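Local atomic coordinates of caspase-1 subunit p19/18 (Spodoptera frugiperda, PDB entry 1M72), a protein that probably acts as a cysteine endopeptidase of the caspase family in the activation cascade that leads to the execution of apoptosis. Residues S187-Y192 and K250-I255; I36-E41 and V103-H108; S50-N55 and R196-G201. One frame throughout, in Å; residues are numbered along the deposited sequence.

Interaction 1: S187-Y192 and K250-I255; sequences STVPGY and KQVPCI. With EDO (1,2-ethanediol), chain J.
Just past strand 182-186, the carbonyl of Ser187 is taken up by the side-chain amide of Gln251. Gln251 NE2 donates to Ser187 O at 2.8 Å, arriving from above the carbonyl plane, and the bond is bent at the hydrogen (141°). With CG anti to the backbone N (chi1 176°), the extended chain carries the amide to Ser187; its OE1 accepts from Trp195 N, so both ends of the group are held. The same Ser187 O also receives a CA-H...O contact from Pro253 CA at 3.2 Å.

A bound 1,2-ethanediol, probably from the crystallisation liquor, bridges the two segments further along. Its O1 donates to Val252 O at 2.8 Å and accepts a nearly straight bond from Val189 N at 3.2 Å, while its O2 lies over one face of the Tyr192 ring, offset toward the rim. Apolar contacts complete the first shell: Val189 CG2 meets Val252 CG1 at 3.9 Å, and Pro190 CD meets Cys254 SG at 4.0 Å.

Behind these, the type II turn from Val189 to Tyr192 shapes the loop, and Gln151 NE2 bonds to Thr188 O. Segment 187-192 leaves strand 182-186 just as 250-255 enters its antiparallel neighbour 254-257, with helices 203-215 and 221-235 packed against Pro253. Ile255 pairs antiparallel with a strand of the second subunit, continuing the sheet across the interface.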
loop_
_atom_site.group_PDB
_atom_site.type_symbol
_atom_site.label_atom_id
_atom_site.label_comp_id
_atom_site.label_asym_id
_atom_site.label_seq_id
_atom_site.Cartn_x
_atom_site.Cartn_y
_atom_site.Cartn_z
ATOM N N SER C 187 -1.682 8.588 -6.648
ATOM C CA SER C 187 -2.649 9.648 -6.394
ATOM C C SER C 187 -4.049 9.091 -6.231
ATOM O O SER C 187 -4.906 9.706 -5.618
ATOM C CB SER C 187 -2.674 10.627 -7.580
ATOM O OG SER C 187 -3.034 9.976 -8.811
ATOM N N THR C 188 -4.278 7.914 -6.790
ATOM C CA THR C 188 -5.607 7.332 -6.756
ATOM C C THR C 188 -5.571 5.805 -6.684
ATOM O O THR C 188 -4.518 5.147 -6.864
ATOM C CB THR C 188 -6.419 7.807 -8.025
ATOM O OG1 THR C 188 -7.804 7.572 -7.824
ATOM C CG2 THR C 188 -5.971 7.013 -9.294
ATOM N N VAL C 189 -6.743 5.262 -6.412
ATOM C CA VAL C 189 -6.985 3.831 -6.274
ATOM C C VAL C 189 -6.982 3.129 -7.655
ATOM O O VAL C 189 -7.334 3.730 -8.676
ATOM C CB VAL C 189 -8.369 3.668 -5.554
ATOM C CG1 VAL C 189 -8.985 2.354 -5.849
ATOM C CG2 VAL C 189 -8.183 3.831 -4.067
ATOM N N PRO C 190 -6.565 1.849 -7.714
ATOM C CA PRO C 190 -6.590 1.231 -9.046
ATOM C C PRO C 190 -7.978 1.262 -9.672
ATOM O O PRO C 190 -8.994 0.994 -9.011
ATOM C CB PRO C 190 -6.105 -0.195 -8.776
ATOM C CG PRO C 190 -5.171 -0.000 -7.528
ATOM C CD PRO C 190 -6.001 0.945 -6.699
ATOM N N GLY C 191 -8.009 1.593 -10.961
ATOM C CA GLY C 191 -9.255 1.691 -11.706
ATOM C C GLY C 191 -9.877 3.088 -11.775
ATOM O O GLY C 191 -10.745 3.338 -12.629
ATOM N N TYR C 192 -9.417 4.015 -10.934
ATOM C CA TYR C 192 -10.029 5.346 -10.872
ATOM C C TYR C 192 -9.344 6.508 -11.523
ATOM O O TYR C 192 -8.137 6.494 -11.756
ATOM C CB TYR C 192 -10.292 5.738 -9.410
ATOM C CG TYR C 192 -11.384 4.914 -8.842
ATOM C CD1 TYR C 192 -11.179 3.545 -8.614
ATOM C CD2 TYR C 192 -12.695 5.424 -8.756
ATOM C CE1 TYR C 192 -12.249 2.692 -8.348
ATOM C CE2 TYR C 192 -13.768 4.596 -8.490
ATOM C CZ TYR C 192 -13.550 3.214 -8.299
ATOM O OH TYR C 192 -14.619 2.337 -8.172
ATOM N N LYS C 250 -15.104 12.631 -5.854
ATOM C CA LYS C 250 -14.117 12.526 -4.777
ATOM C C LYS C 250 -12.955 11.640 -5.184
ATOM O O LYS C 250 -12.995 10.956 -6.232
ATOM C CB LYS C 250 -14.781 11.919 -3.557
ATOM C CG LYS C 250 -15.996 12.702 -3.108
ATOM C CD LYS C 250 -15.582 14.050 -2.542
ATOM C CE LYS C 250 -15.105 13.887 -1.080
ATOM N NZ LYS C 250 -14.399 15.109 -0.652
ATOM N N GLN C 251 -11.938 11.622 -4.335
ATOM C CA GLN C 251 -10.725 10.866 -4.614
ATOM C C GLN C 251 -9.934 10.610 -3.365
ATOM O O GLN C 251 -9.895 11.466 -2.460
ATOM C CB GLN C 251 -9.847 11.666 -5.575
ATOM C CG GLN C 251 -8.500 11.045 -5.896
ATOM C CD GLN C 251 -7.657 11.914 -6.820
ATOM O OE1 GLN C 251 -8.188 12.592 -7.706
ATOM N NE2 GLN C 251 -6.327 11.893 -6.629
ATOM N N VAL C 252 -9.345 9.416 -3.298
ATOM C CA VAL C 252 -8.449 9.063 -2.208
ATOM C C VAL C 252 -7.191 8.398 -2.806
ATOM O O VAL C 252 -7.280 7.612 -3.741
ATOM C CB VAL C 252 -9.104 8.143 -1.123
ATOM C CG1 VAL C 252 -9.409 6.701 -1.674
ATOM C CG2 VAL C 252 -8.164 8.056 0.086
ATOM N N PRO C 253 -5.995 8.737 -2.281
ATOM C CA PRO C 253 -4.735 8.148 -2.786
ATOM C C PRO C 253 -4.634 6.679 -2.344
ATOM O O PRO C 253 -5.418 6.211 -1.497
ATOM C CB PRO C 253 -3.630 8.996 -2.125
ATOM C CG PRO C 253 -4.366 10.272 -1.646
ATOM C CD PRO C 253 -5.734 9.745 -1.228
ATOM N N CYS C 254 -3.658 5.976 -2.929
ATOM C CA CYS C 254 -3.385 4.553 -2.655
ATOM C C CYS C 254 -1.868 4.454 -2.347
ATOM O O CYS C 254 -1.004 4.656 -3.202
ATOM C CB CYS C 254 -3.779 3.713 -3.888
ATOM S SG CYS C 254 -3.745 1.919 -3.560
ATOM N N ILE C 255 -1.560 4.159 -1.094
ATOM C CA ILE C 255 -0.191 4.117 -0.614
ATOM C C ILE C 255 0.201 2.686 -0.446
ATOM O O ILE C 255 -0.390 1.985 0.392
ATOM C CB ILE C 255 -0.087 4.770 0.807
ATOM C CG1 ILE C 255 -0.807 6.129 0.826
ATOM C CG2 ILE C 255 1.337 4.959 1.177
ATOM C CD1 ILE C 255 -0.340 7.065 -0.312
HETATM C C1 EDO J . -10.491 7.783 -6.082
HETATM O O1 EDO J . -9.226 7.176 -5.740
HETATM C C2 EDO J . -11.479 7.433 -5.017
HETATM O O2 EDO J . -11.781 6.068 -5.153
#

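Interaction 2: I36-E41 and V103-H108; sequences IIFNHE and VAVLTH
Phe38 reaches over to Val103 and Val105 on the adjacent strand, and its side chain shows how a parallel pair is closed on one face. From CB, which sits 3.9 Å from Ala104 O, the chain turns beside the backbone N, with CG anti to the carbonyl carbon (chi1 -63°). CD1 then passes Val105 CG2 at 4.1 Å. Farther out, CE1 meets Val103 CG1 at 4.0 Å, the methyl lying at the ring edge and in its plane. Outside the pair, Phe75 and helix 80-92 pack against the same ring.

Beneath it, strands 36-39 and 103-106 run parallel, their axes 4.7 Å apart at closest approach and 9° from exact alignment. Ala104 gives its N-H to Ile36 O and its carbonyl to Phe38 N, the latter bond 2.8 Å long and almost straight; Leu106 does the same for Phe38 O and His40 N. On the other face Ile37 CG2 touches Leu106 CD1 at 4.2 Å, beside helix 54-67.

Past the strands, the side chains of His40 and Thr107 run alongside each other in one direction, with Thr107 OG1 bonded to Tyr115 O. Apolar contacts and backbone bonds thus dominate the pair, polar side chains appear from Asn39 onward, and the chain then leads to His108, an active-site residue by similarity, which packs on the bound peptide.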
loop_
_atom_site.group_PDB
_atom_site.type_symbol
_atom_site.label_atom_id
_atom_site.label_comp_id
_atom_site.label_asym_id
_atom_site.label_seq_id
_atom_site.Cartn_x
_atom_site.Cartn_y
_atom_site.Cartn_z
ATOM N N ILE C 36 14.059 12.334 -8.827
ATOM C CA ILE C 36 13.844 12.512 -10.266
ATOM C C ILE C 36 12.367 12.785 -10.534
ATOM O O ILE C 36 11.518 11.998 -10.152
ATOM C CB ILE C 36 14.146 11.252 -11.093
ATOM C CG1 ILE C 36 15.497 10.672 -10.770
ATOM C CG2 ILE C 36 14.062 11.598 -12.559
ATOM C CD1 ILE C 36 15.708 9.375 -11.563
ATOM N N ILE C 37 12.076 13.880 -11.213
ATOM C CA ILE C 37 10.694 14.185 -11.537
ATOM C C ILE C 37 10.456 14.090 -13.056
ATOM O O ILE C 37 11.109 14.767 -13.851
ATOM C CB ILE C 37 10.322 15.594 -11.017
ATOM C CG1 ILE C 37 10.501 15.639 -9.484
ATOM C CG2 ILE C 37 8.886 15.929 -11.405
ATOM C CD1 ILE C 37 10.370 17.067 -8.827
ATOM N N PHE C 38 9.568 13.213 -13.472
ATOM C CA PHE C 38 9.254 13.140 -14.892
ATOM C C PHE C 38 7.935 13.829 -15.008
ATOM O O PHE C 38 6.898 13.287 -14.663
ATOM C CB PHE C 38 9.139 11.702 -15.385
ATOM C CG PHE C 38 10.413 10.950 -15.273
ATOM C CD1 PHE C 38 10.700 10.219 -14.121
ATOM C CD2 PHE C 38 11.345 10.985 -16.308
ATOM C CE1 PHE C 38 11.900 9.518 -13.987
ATOM C CE2 PHE C 38 12.560 10.292 -16.205
ATOM C CZ PHE C 38 12.849 9.545 -15.032
ATOM N N ASN C 39 7.999 15.049 -15.509
ATOM C CA ASN C 39 6.829 15.917 -15.677
ATOM C C ASN C 39 6.405 15.931 -17.133
ATOM O O ASN C 39 7.210 16.312 -18.010
ATOM C CB ASN C 39 7.208 17.319 -15.226
ATOM C CG ASN C 39 6.058 18.239 -15.245
ATOM O OD1 ASN C 39 6.183 19.381 -15.646
ATOM N ND2 ASN C 39 4.913 17.751 -14.816
ATOM N N HIS C 40 5.147 15.546 -17.380
ATOM C CA HIS C 40 4.622 15.455 -18.749
ATOM C C HIS C 40 3.482 16.375 -18.992
ATOM O O HIS C 40 2.410 16.147 -18.457
ATOM C CB HIS C 40 4.132 14.047 -19.055
ATOM C CG HIS C 40 5.228 13.046 -19.125
ATOM N ND1 HIS C 40 5.994 12.865 -20.258
ATOM C CD2 HIS C 40 5.757 12.239 -18.174
ATOM C CE1 HIS C 40 6.950 11.992 -20.002
ATOM N NE2 HIS C 40 6.829 11.598 -18.746
ATOM N N GLU C 41 3.694 17.392 -19.822
ATOM C CA GLU C 41 2.613 18.352 -20.100
ATOM C C GLU C 41 1.936 18.191 -21.467
ATOM O O GLU C 41 0.742 18.437 -21.618
ATOM C CB GLU C 41 3.131 19.799 -19.959
ATOM C CG GLU C 41 2.011 20.891 -19.924
ATOM C CD GLU C 41 2.558 22.316 -19.708
ATOM O OE1 GLU C 41 3.760 22.573 -20.016
ATOM O OE2 GLU C 41 1.780 23.178 -19.237
ATOM N N VAL C 103 11.483 8.956 -6.893
ATOM C CA VAL C 103 11.148 9.129 -8.304
ATOM C C VAL C 103 9.665 9.626 -8.318
ATOM O O VAL C 103 8.827 9.088 -7.584
ATOM C CB VAL C 103 11.239 7.780 -9.077
ATOM C CG1 VAL C 103 10.810 7.968 -10.510
ATOM C CG2 VAL C 103 12.625 7.201 -9.002
ATOM N N ALA C 104 9.350 10.656 -9.111
ATOM C CA ALA C 104 7.966 11.135 -9.232
ATOM C C ALA C 104 7.548 11.164 -10.724
ATOM O O ALA C 104 8.348 11.471 -11.613
ATOM C CB ALA C 104 7.814 12.557 -8.606
ATOM N N VAL C 105 6.302 10.840 -11.007
ATOM C CA VAL C 105 5.844 10.866 -12.375
ATOM C C VAL C 105 4.514 11.581 -12.386
ATOM O O VAL C 105 3.627 11.242 -11.622
ATOM C CB VAL C 105 5.702 9.429 -12.953
ATOM C CG1 VAL C 105 5.216 9.477 -14.423
ATOM C CG2 VAL C 105 7.028 8.725 -12.901
ATOM N N LEU C 106 4.400 12.595 -13.242
ATOM C CA LEU C 106 3.192 13.429 -13.373
ATOM C C LEU C 106 2.770 13.268 -14.850
ATOM O O LEU C 106 3.432 13.816 -15.764
ATOM C CB LEU C 106 3.546 14.890 -13.080
ATOM C CG LEU C 106 4.489 15.179 -11.899
ATOM C CD1 LEU C 106 4.832 16.685 -11.894
ATOM C CD2 LEU C 106 3.830 14.811 -10.597
ATOM N N THR C 107 1.680 12.531 -15.087
ATOM C CA THR C 107 1.290 12.230 -16.476
ATOM C C THR C 107 -0.117 11.628 -16.633
ATOM O O THR C 107 -0.898 11.615 -15.683
ATOM C CB THR C 107 2.358 11.262 -17.084
ATOM O OG1 THR C 107 2.149 11.131 -18.488
ATOM C CG2 THR C 107 2.290 9.866 -16.434
ATOM N N HIS C 108 -0.464 11.185 -17.845
ATOM C CA HIS C 108 -1.770 10.525 -18.079
ATOM C C HIS C 108 -1.585 9.003 -17.836
ATOM O O HIS C 108 -0.514 8.448 -18.085
ATOM C CB HIS C 108 -2.252 10.677 -19.526
ATOM C CG HIS C 108 -2.855 12.008 -19.847
ATOM N ND1 HIS C 108 -4.007 12.470 -19.245
ATOM C CD2 HIS C 108 -2.480 12.963 -20.733
ATOM C CE1 HIS C 108 -4.316 13.652 -19.749
ATOM N NE2 HIS C 108 -3.406 13.973 -20.655
#

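Interaction 3: S50-N55 and R196-G201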
loop_
_atom_site.group_PDB
_atom_site.type_symbol
_atom_site.label_atom_id
_atom_site.label_comp_id
_atom_site.label_asym_id
_atom_site.label_seq_id
_atom_site.Cartn_x
_atom_site.Cartn_y
_atom_site.Cartn_z
ATOM N N SER C 50 -3.470 18.285 -23.336
ATOM C CA SER C 50 -2.373 18.770 -22.519
ATOM C C SER C 50 -2.733 18.803 -21.027
ATOM O O SER C 50 -3.899 18.957 -20.628
ATOM C CB SER C 50 -1.887 20.117 -23.025
ATOM O OG SER C 50 -1.064 19.886 -24.158
ATOM N N ARG C 51 -1.727 18.600 -20.199
ATOM C CA ARG C 51 -1.978 18.533 -18.771
ATOM C C ARG C 51 -1.681 19.879 -18.069
ATOM O O ARG C 51 -0.825 19.957 -17.179
ATOM C CB ARG C 51 -1.144 17.356 -18.173
ATOM C CG ARG C 51 -1.502 15.976 -18.778
ATOM C CD ARG C 51 -0.876 14.760 -18.017
ATOM N NE ARG C 51 -1.151 14.812 -16.578
ATOM C CZ ARG C 51 -0.292 15.292 -15.675
ATOM N NH1 ARG C 51 0.897 15.743 -16.062
ATOM N NH2 ARG C 51 -0.605 15.323 -14.387
ATOM N N THR C 52 -2.402 20.927 -18.480
ATOM C CA THR C 52 -2.213 22.263 -17.916
ATOM C C THR C 52 -2.327 22.163 -16.391
ATOM O O THR C 52 -3.240 21.504 -15.871
ATOM C CB THR C 52 -3.253 23.279 -18.470
ATOM O OG1 THR C 52 -3.375 23.133 -19.899
ATOM C CG2 THR C 52 -2.798 24.710 -18.139
ATOM N N GLY C 53 -1.365 22.775 -15.696
ATOM C CA GLY C 53 -1.324 22.711 -14.236
ATOM C C GLY C 53 -0.206 21.820 -13.655
ATOM O O GLY C 53 0.222 22.007 -12.504
ATOM N N THR C 54 0.265 20.853 -14.449
ATOM C CA THR C 54 1.321 19.930 -14.009
ATOM C C THR C 54 2.628 20.675 -13.708
ATOM O O THR C 54 3.412 20.202 -12.906
ATOM C CB THR C 54 1.577 18.793 -15.082
ATOM O OG1 THR C 54 2.425 17.791 -14.527
ATOM C CG2 THR C 54 2.234 19.329 -16.325
ATOM N N ASN C 55 2.853 21.835 -14.337
ATOM C CA ASN C 55 4.071 22.593 -14.080
ATOM C C ASN C 55 3.990 23.210 -12.680
ATOM O O ASN C 55 5.018 23.445 -12.026
ATOM C CB ASN C 55 4.322 23.674 -15.161
ATOM C CG ASN C 55 4.737 23.071 -16.517
ATOM O OD1 ASN C 55 4.877 23.787 -17.517
ATOM N ND2 ASN C 55 4.925 21.763 -16.557
ATOM N N ARG C 196 -6.867 16.823 -11.379
ATOM C CA ARG C 196 -5.905 17.912 -11.555
ATOM C C ARG C 196 -6.614 19.264 -11.794
ATOM O O ARG C 196 -7.536 19.370 -12.608
ATOM C CB ARG C 196 -5.000 17.588 -12.767
ATOM C CG ARG C 196 -3.981 18.705 -13.222
ATOM C CD ARG C 196 -3.013 18.149 -14.321
ATOM N NE ARG C 196 -3.767 17.298 -15.239
ATOM C CZ ARG C 196 -4.551 17.749 -16.210
ATOM N NH1 ARG C 196 -4.658 19.067 -16.419
ATOM N NH2 ARG C 196 -5.304 16.887 -16.913
ATOM N N ASN C 197 -6.216 20.307 -11.082
ATOM C CA ASN C 197 -6.806 21.616 -11.350
ATOM C C ASN C 197 -5.801 22.342 -12.254
ATOM O O ASN C 197 -4.601 22.363 -11.961
ATOM C CB ASN C 197 -7.011 22.416 -10.081
ATOM C CG ASN C 197 -7.448 23.869 -10.383
ATOM O OD1 ASN C 197 -6.607 24.776 -10.547
ATOM N ND2 ASN C 197 -8.772 24.076 -10.499
ATOM N N THR C 198 -6.284 22.959 -13.332
ATOM C CA THR C 198 -5.370 23.631 -14.272
ATOM C C THR C 198 -4.641 24.822 -13.695
ATOM O O THR C 198 -3.666 25.269 -14.279
ATOM C CB THR C 198 -6.075 24.122 -15.565
ATOM O OG1 THR C 198 -7.187 24.963 -15.205
ATOM C CG2 THR C 198 -6.549 22.911 -16.427
ATOM N N THR C 199 -5.103 25.387 -12.589
ATOM C CA THR C 199 -4.317 26.492 -12.095
ATOM C C THR C 199 -3.541 26.153 -10.819
ATOM O O THR C 199 -2.441 26.666 -10.623
ATOM C CB THR C 199 -5.151 27.857 -11.998
ATOM O OG1 THR C 199 -4.781 28.562 -10.800
ATOM C CG2 THR C 199 -6.657 27.631 -12.057
ATOM N N ARG C 200 -4.052 25.220 -10.007
ATOM C CA ARG C 200 -3.363 24.853 -8.773
ATOM C C ARG C 200 -2.603 23.513 -8.798
ATOM O O ARG C 200 -1.944 23.155 -7.821
ATOM C CB ARG C 200 -4.344 24.832 -7.605
ATOM C CG ARG C 200 -5.273 26.025 -7.505
ATOM C CD ARG C 200 -5.771 26.171 -6.056
ATOM N NE ARG C 200 -6.930 27.056 -5.880
ATOM C CZ ARG C 200 -7.008 28.355 -6.214
ATOM N NH1 ARG C 200 -5.986 29.014 -6.779
ATOM N NH2 ARG C 200 -8.131 29.017 -5.947
ATOM N N GLY C 201 -2.685 22.779 -9.898
ATOM C CA GLY C 201 -2.026 21.488 -9.963
ATOM C C GLY C 201 -2.893 20.326 -9.475
ATOM O O GLY C 201 -4.084 20.493 -9.164
#
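The guanidinium of Arg196 lies with one face against Arg51, whose CA stands 3.6 Å above its plane, toward the rim, and with its edge turned to Thr52 O. Arg51 answers in kind: Arg196 CD covers one face of its guanidinium, coming to 3.7 Å from Arg51 NH2. The two planes are 74° apart, so the guanidinium groups are not stacked; each has a carbon atom of the other arginine over a face. As in other caspases, this is consistent with the arginine pair of the S1 pocket, which receives the substrate's aspartate. Outside the two segments, Arg51 NE and Arg196 NE and NH1 reach acidic side chains of the bound peptide in salt bridges, and that negative charge would probably offset the closeness of the two cations.

Each arginine has a second partner within the protein. Arg196 NH1 donates to Thr52 O at 2.9 Å, with the acceptor in the guanidinium plane; CG anti to the backbone N (chi1 174°) and a bend at chi3 bring the group round to it. Arg51 NH1 bonds to His40 O and, weakly, to Thr54 OG1. Thr52 O and His40 O are thus second-shell acceptors that help orient the two cations.

Backbone shape makes the close approach possible. Gly53, at the N-cap position of helix 54-67 and within the type II turn from Arg51 to Thr54, has no side chain and brings its CA 3.5 Å from Thr198 O. Arg196 itself pairs antiparallel with the bound peptide, which adds a strand to this small sheet. Between strands 195-197 and 201-202, Asn197 OD1 accepts from Thr199 N (an Asx turn) and from Arg200 N (an Asx motif), each at 2.6 Å, the second donor lying in the carbonyl plane on a lone pair.

How the interactions relate
All three contacts belong to the caspase domain. Interactions 1 and 2 both reach its six-stranded sheet, interaction 2 pairing two strands within it and interaction 1 lying by strand 254-257; their centres are 17 Å apart and they do not touch. Interaction 3 is about 12 Å from interaction 2, centre to centre, and touches it through Glu41 O and Arg51 N, and it lies 18 Å from interaction 1, with which it shares only adjoining sequence. Along the chain, both segments of interaction 2 precede those of interaction 1, while interaction 3 crosses both. Strand ends and loops from distant parts of the sequence thus gather at one end of the sheet, where the substrate cleft lies.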